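Putative cyclohexadienyl dehydrogenase and ADH prephenate dehydrogenase (Rhizobium meliloti, PDB 4WJI) probably catalyses the oxidative decarboxylation of prephenate to 4-hydroxyphenylpyruvate in tyrosine biosynthesis, and is seen here with NADP and tyrosine bound. Local coordinates at residues Val70-Pro73 against Val74-Gly78; Ala82-Ala85 against Ala86-Pro90. One frame throughout, in Å; residues are numbered along the deposited sequence.

Interaction 1. Residues Val70-Pro73 against Val74-Gly78; sequences VSVP and VGASG. With NAP (NADP nicotinamide-adenine-dinucleotide phosphate), chain B.
V72 and A76 touch through two methyl groups: CG2 of V72 lies 3.8 Å from CB of A76, and the chain between them bends round P73 to form one wall of the NADP site. The other branch of V72 serves the cofactor. Its CG1, anti to the carbonyl carbon (chi1 -59°), reaches to 3.6 Å from N3A of the adenine, leaving CG2 directed at A76. The pyrrolidine of P73 and the methyl of A76 pack over the same face of the purine, with P73 CD 3.4 Å from C8A near the five-membered ring and A76 CB 3.6 Å from C6A of the six-membered one. At the other half of the dinucleotide, the ribose hydroxyl O3D donates to V72 O (2.7 Å), while CG1 of V74 rests against the same hydroxyl oxygen. This is the loop between strand 67-70 and helix 77-84 in a Rossmann fold, where the chain leaves the C-terminal edge of the parallel sheet beside the dinucleotide. Two successive turns shape it. In the first, A76 N donates to P73 O (2.9 Å, N-H...O angle 160°) from above the carbonyl plane rather than along a lone pair. In the second, V74 O takes both the amide and the hydroxyl of S77 from one face of its plane, OG at 2.9 Å, so that the serine side chain folds back on the turn leading into the helix. Further out, D237 of helix 232-241 accepts a hydrogen bond from G75 N, and the side chains of P73 and V74 lean on that helix. S77 packs against helix 102-108, while S99, T36, R37, S38 and T41 supply side-chain hydrogen bonds to NADP.

Interaction 2. Residues Ala82-Ala85 against Ala86-Pro90; sequences AEIA and AHLKP. With MG (magnesium ion), chain D.
H87 sets its CG anti to the carbonyl carbon and beside its own backbone N (chi1 -62°), which carries the imidazole back alongside the last turn of helix 77-84; CB itself, placed by the backbone, lies 3.5 Å from I84 O. A second torsion near -95° stands the ring across the CA-CB bond, placing CD2 3.6 Å from E83 O and aiming NE2 at a magnesium ion. The NE2-magnesium distance is 2.5 Å, rather long for this metal, and five waters complete its six ligands. Water 2, one of them, also donates to E83 O (2.7 Å), tying the hydrated ion to the helix backbone. The E83 carboxylate lies nearby without touching the imidazole, and its charge would be expected to favour the cation. On the far side of the ring ND1 is hydrogen-bonded to E63, a second-shell contact that limits the ring's rotation and steadies NE2 before the metal. The backbone illustrates how a helix gives out. I84 O accepts H87 N at 2.9 Å, an i to i+3 bond, one residue tighter than the alpha-helical pattern, made from above the carbonyl plane, and only weakly L88 N. Water 1 has entered the preceding i to i+4 link, donating to A82 O and accepting from A86 N, while water 3 bridges A85 O and L88 O as the chain straightens. L88 turns inward here: its CG lies 3.5 Å from I84 O, and CD1 meets I84 CG1 at 4.2 Å. I84, E83 and H87 lean on helix 58-61, and L88 touches V116 just ahead of strand 117-123. K89, salt-bridged to D66 just before strand 67-70, leads the chain on toward strand 93-96.

How the interactions relate
Interactions 1 and 2 occupy the two ends of helix 77-84, their centres about 16 Å apart, and follow one another along the chain. Residues 70-78 carry the chain from strand 67-70 into the helix; residues 82-90 take it out again toward strand 93-96. Together they frame one right-handed beta-alpha-beta crossover between adjacent parallel strands of the nucleotide-binding domain. The centre of interaction 1, buried beside the cofactor, is about 11 Å from the centre of the chain. That of interaction 2 is about 24 Å from the centre of the chain, where the helix end meets a hydrated magnesium ion. A single helix thus joins the NADP pocket to a peripheral metal site.

Interaction 1. Residues Val70-Pro73 against Val74-Gly78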
loop_
_atom_site.group_PDB
_atom_site.type_symbol
_atom_site.label_atom_id
_atom_site.label_comp_id
_atom_site.label_asym_id
_atom_site.label_seq_id
_atom_site.Cartn_x
_atom_site.Cartn_y
_atom_site.Cartn_z
ATOM N N VAL A 70 -18.329 16.817 -14.766
ATOM C CA VAL A 70 -17.009 17.418 -14.940
ATOM C C VAL A 70 -15.970 16.528 -14.214
ATOM O O VAL A 70 -16.058 16.365 -13.001
ATOM C CB VAL A 70 -16.983 18.855 -14.405
ATOM C CG1 VAL A 70 -15.593 19.457 -14.576
ATOM C CG2 VAL A 70 -18.036 19.705 -15.103
ATOM N N SER A 71 -15.032 15.965 -14.976
ATOM C CA SER A 71 -14.001 15.012 -14.486
ATOM C C SER A 71 -12.617 15.451 -14.951
ATOM O O SER A 71 -11.984 14.807 -15.761
ATOM C CB SER A 71 -14.282 13.551 -14.956
ATOM O OG SER A 71 -15.641 13.154 -14.651
ATOM N N VAL A 72 -12.168 16.570 -14.400
ATOM C CA VAL A 72 -10.889 17.224 -14.733
ATOM C C VAL A 72 -10.105 17.487 -13.436
ATOM O O VAL A 72 -10.691 17.475 -12.350
ATOM C CB VAL A 72 -11.089 18.572 -15.499
ATOM C CG1 VAL A 72 -11.867 18.340 -16.801
ATOM C CG2 VAL A 72 -11.742 19.640 -14.641
ATOM N N PRO A 73 -8.789 17.724 -13.510
ATOM C CA PRO A 73 -8.066 18.069 -12.279
ATOM C C PRO A 73 -8.710 19.280 -11.591
ATOM O O PRO A 73 -9.242 20.185 -12.272
ATOM C CB PRO A 73 -6.662 18.375 -12.752
ATOM C CG PRO A 73 -6.597 18.139 -14.172
ATOM C CD PRO A 73 -7.939 17.748 -14.712
ATOM N N VAL A 74 -8.724 19.258 -10.250
ATOM C CA VAL A 74 -9.581 20.221 -9.565
ATOM C C VAL A 74 -9.237 21.676 -9.817
ATOM O O VAL A 74 -10.117 22.560 -9.728
ATOM C CB VAL A 74 -9.755 19.976 -8.055
ATOM C CG1 VAL A 74 -10.500 18.670 -7.784
ATOM C CG2 VAL A 74 -8.428 20.013 -7.329
ATOM N N GLY A 75 -7.993 21.959 -10.148
ATOM C CA GLY A 75 -7.628 23.338 -10.443
ATOM C C GLY A 75 -8.207 23.890 -11.726
ATOM O O GLY A 75 -8.157 25.102 -11.962
ATOM N N ALA A 76 -8.780 23.018 -12.551
ATOM C CA ALA A 76 -9.428 23.401 -13.825
ATOM C C ALA A 76 -10.931 23.633 -13.714
ATOM O O ALA A 76 -11.600 23.998 -14.689
ATOM C CB ALA A 76 -9.121 22.366 -14.886
ATOM N N SER A 77 -11.473 23.400 -12.526
ATOM C CA SER A 77 -12.915 23.415 -12.358
ATOM C C SER A 77 -13.546 24.754 -12.717
ATOM O O SER A 77 -14.620 24.814 -13.386
ATOM C CB SER A 77 -13.285 23.086 -10.898
ATOM O OG SER A 77 -12.817 21.811 -10.506
ATOM N N GLY A 78 -12.940 25.821 -12.233
ATOM C CA GLY A 78 -13.472 27.159 -12.509
ATOM C C GLY A 78 -13.489 27.492 -13.970
ATOM O O GLY A 78 -14.452 28.099 -14.458
HETATM P PA NAP B . -7.106 11.809 -15.859
HETATM O O1A NAP B . -7.259 10.369 -16.164
HETATM O O2A NAP B . -5.772 12.475 -15.880
HETATM O O5B NAP B . -8.047 12.623 -16.873
HETATM C C5B NAP B . -7.953 14.040 -16.953
HETATM C C4B NAP B . -9.017 14.638 -17.872
HETATM O O4B NAP B . -9.046 16.044 -17.657
HETATM C C3B NAP B . -8.686 14.470 -19.344
HETATM O O3B NAP B . -9.862 14.500 -20.136
HETATM C C2B NAP B . -7.910 15.721 -19.662
HETATM O O2B NAP B . -8.032 16.094 -21.006
HETATM C C1B NAP B . -8.628 16.739 -18.819
HETATM N N9A NAP B . -7.871 17.960 -18.428
HETATM C C8A NAP B . -6.682 18.032 -17.851
HETATM N N7A NAP B . -6.300 19.251 -17.569
HETATM C C5A NAP B . -7.322 20.039 -18.006
HETATM C C6A NAP B . -7.521 21.434 -18.008
HETATM N N6A NAP B . -6.594 22.272 -17.505
HETATM N N1A NAP B . -8.661 21.879 -18.495
HETATM C C2A NAP B . -9.554 21.028 -18.971
HETATM N N3A NAP B . -9.454 19.713 -19.027
HETATM C C4A NAP B . -8.313 19.247 -18.537
HETATM O O3 NAP B . -7.812 12.168 -14.466
HETATM P PN NAP B . -8.891 11.425 -13.552
HETATM O O1N NAP B . -8.141 10.472 -12.768
HETATM O O2N NAP B . -10.035 10.981 -14.347
HETATM O O5D NAP B . -9.316 12.607 -12.538
HETATM C C5D NAP B . -10.327 13.534 -12.843
HETATM C C4D NAP B . -10.909 14.069 -11.537
HETATM O O4D NAP B . -11.342 12.970 -10.761
HETATM C C3D NAP B . -9.915 14.799 -10.686
HETATM O O3D NAP B . -10.527 15.939 -10.106
HETATM C C2D NAP B . -9.516 13.805 -9.621
HETATM O O2D NAP B . -9.140 14.477 -8.446
HETATM C C1D NAP B . -10.847 13.073 -9.448
HETATM N N1N NAP B . -10.752 11.678 -8.991
HETATM C C2N NAP B . -9.730 10.904 -9.361
HETATM C C3N NAP B . -9.636 9.601 -8.934
HETATM C C7N NAP B . -8.492 8.680 -9.291
HETATM O O7N NAP B . -8.307 7.699 -8.623
HETATM N N7N NAP B . -7.749 9.000 -10.327
HETATM C C4N NAP B . -10.631 9.116 -8.127
HETATM C C5N NAP B . -11.679 9.930 -7.788
HETATM C C6N NAP B . -11.721 11.234 -8.201
HETATM P P2B NAP B . -6.825 15.898 -22.051
HETATM O O1X NAP B . -6.298 14.518 -21.840
HETATM O O2X NAP B . -7.493 16.081 -23.383
HETATM O O3X NAP B . -5.747 16.929 -21.774
#

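Interaction 2. Residues Ala82-Ala85 against Ala86-Pro90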
loop_
_atom_site.group_PDB
_atom_site.type_symbol
_atom_site.label_atom_id
_atom_site.label_comp_id
_atom_site.label_asym_id
_atom_site.label_seq_id
_atom_site.Cartn_x
_atom_site.Cartn_y
_atom_site.Cartn_z
ATOM N N ALA A 82 -16.786 28.483 -16.170
ATOM C CA ALA A 82 -16.879 29.730 -16.887
ATOM C C ALA A 82 -17.211 29.476 -18.362
ATOM O O ALA A 82 -17.977 30.233 -18.963
ATOM C CB ALA A 82 -15.586 30.494 -16.747
ATOM N N GLU A 83 -16.631 28.431 -18.963
ATOM C CA GLU A 83 -16.840 28.185 -20.408
ATOM C C GLU A 83 -18.246 27.674 -20.673
ATOM O O GLU A 83 -18.871 28.002 -21.680
ATOM C CB GLU A 83 -15.823 27.153 -20.927
ATOM C CG GLU A 83 -15.857 26.902 -22.436
ATOM C CD GLU A 83 -15.462 28.140 -23.281
ATOM O OE1 GLU A 83 -15.022 29.180 -22.717
ATOM O OE2 GLU A 83 -15.588 28.085 -24.537
ATOM N N ILE A 84 -18.794 26.878 -19.764
ATOM C CA ILE A 84 -20.112 26.246 -20.052
ATOM C C ILE A 84 -21.330 27.058 -19.588
ATOM O O ILE A 84 -22.438 26.820 -20.010
ATOM C CB ILE A 84 -20.190 24.814 -19.444
ATOM C CG1 ILE A 84 -20.197 24.805 -17.882
ATOM C CG2 ILE A 84 -19.102 23.940 -20.021
ATOM C CD1 ILE A 84 -20.364 23.436 -17.248
ATOM N N ALA A 85 -21.107 28.042 -18.709
ATOM C CA ALA A 85 -22.203 28.659 -17.980
ATOM C C ALA A 85 -23.347 29.140 -18.874
ATOM O O ALA A 85 -24.516 28.894 -18.570
ATOM C CB ALA A 85 -21.677 29.826 -17.153
ATOM N N ALA A 86 -22.983 29.871 -19.929
ATOM C CA ALA A 86 -23.960 30.509 -20.809
ATOM C C ALA A 86 -24.717 29.542 -21.725
ATOM O O ALA A 86 -25.689 29.936 -22.371
ATOM C CB ALA A 86 -23.289 31.582 -21.658
ATOM N N HIS A 87 -24.242 28.308 -21.774
ATOM C CA HIS A 87 -24.719 27.301 -22.689
ATOM C C HIS A 87 -25.535 26.197 -22.058
ATOM O O HIS A 87 -26.130 25.367 -22.767
ATOM C CB HIS A 87 -23.511 26.683 -23.360
ATOM C CG HIS A 87 -22.722 27.667 -24.150
ATOM N ND1 HIS A 87 -22.908 27.839 -25.498
ATOM C CD2 HIS A 87 -21.772 28.557 -23.775
ATOM C CE1 HIS A 87 -22.101 28.795 -25.930
ATOM N NE2 HIS A 87 -21.403 29.250 -24.903
ATOM N N LEU A 88 -25.636 26.218 -20.746
ATOM C CA LEU A 88 -26.449 25.245 -20.025
ATOM C C LEU A 88 -27.940 25.523 -20.168
ATOM O O LEU A 88 -28.361 26.677 -20.061
ATOM C CB LEU A 88 -26.080 25.279 -18.551
ATOM C CG LEU A 88 -24.668 24.822 -18.188
ATOM C CD1 LEU A 88 -24.241 25.313 -16.802
ATOM C CD2 LEU A 88 -24.544 23.302 -18.285
ATOM N N LYS A 89 -28.738 24.476 -20.342
ATOM C CA LYS A 89 -30.177 24.719 -20.427
ATOM C C LYS A 89 -30.769 24.852 -19.014
ATOM O O LYS A 89 -30.209 24.349 -18.053
ATOM C CB LYS A 89 -30.919 23.641 -21.194
ATOM C CG LYS A 89 -30.978 22.325 -20.510
ATOM C CD LYS A 89 -31.989 21.402 -21.171
ATOM C CE LYS A 89 -31.986 20.036 -20.541
ATOM N NZ LYS A 89 -32.888 19.067 -21.260
ATOM N N PRO A 90 -31.917 25.547 -18.901
ATOM C CA PRO A 90 -32.602 25.586 -17.623
ATOM C C PRO A 90 -32.865 24.206 -17.078
ATOM O O PRO A 90 -33.316 23.316 -17.834
ATOM C CB PRO A 90 -33.912 26.333 -17.933
ATOM C CG PRO A 90 -33.650 27.075 -19.183
ATOM C CD PRO A 90 -32.659 26.254 -19.958
HETATM MG MG MG D . -19.575 30.855 -25.181
HETATM O O HOH W 1 -20.287 30.867 -20.548
HETATM O O HOH W 2 -18.309 29.876 -23.469
HETATM O O HOH W 3 -27.216 29.098 -19.221
HETATM O O HOH W 4 -18.459 29.507 -26.513
HETATM O O HOH W 5 -20.853 31.797 -26.278
HETATM O O HOH W 6 -20.054 32.047 -23.115
HETATM O O HOH W 7 -18.075 32.168 -25.112
#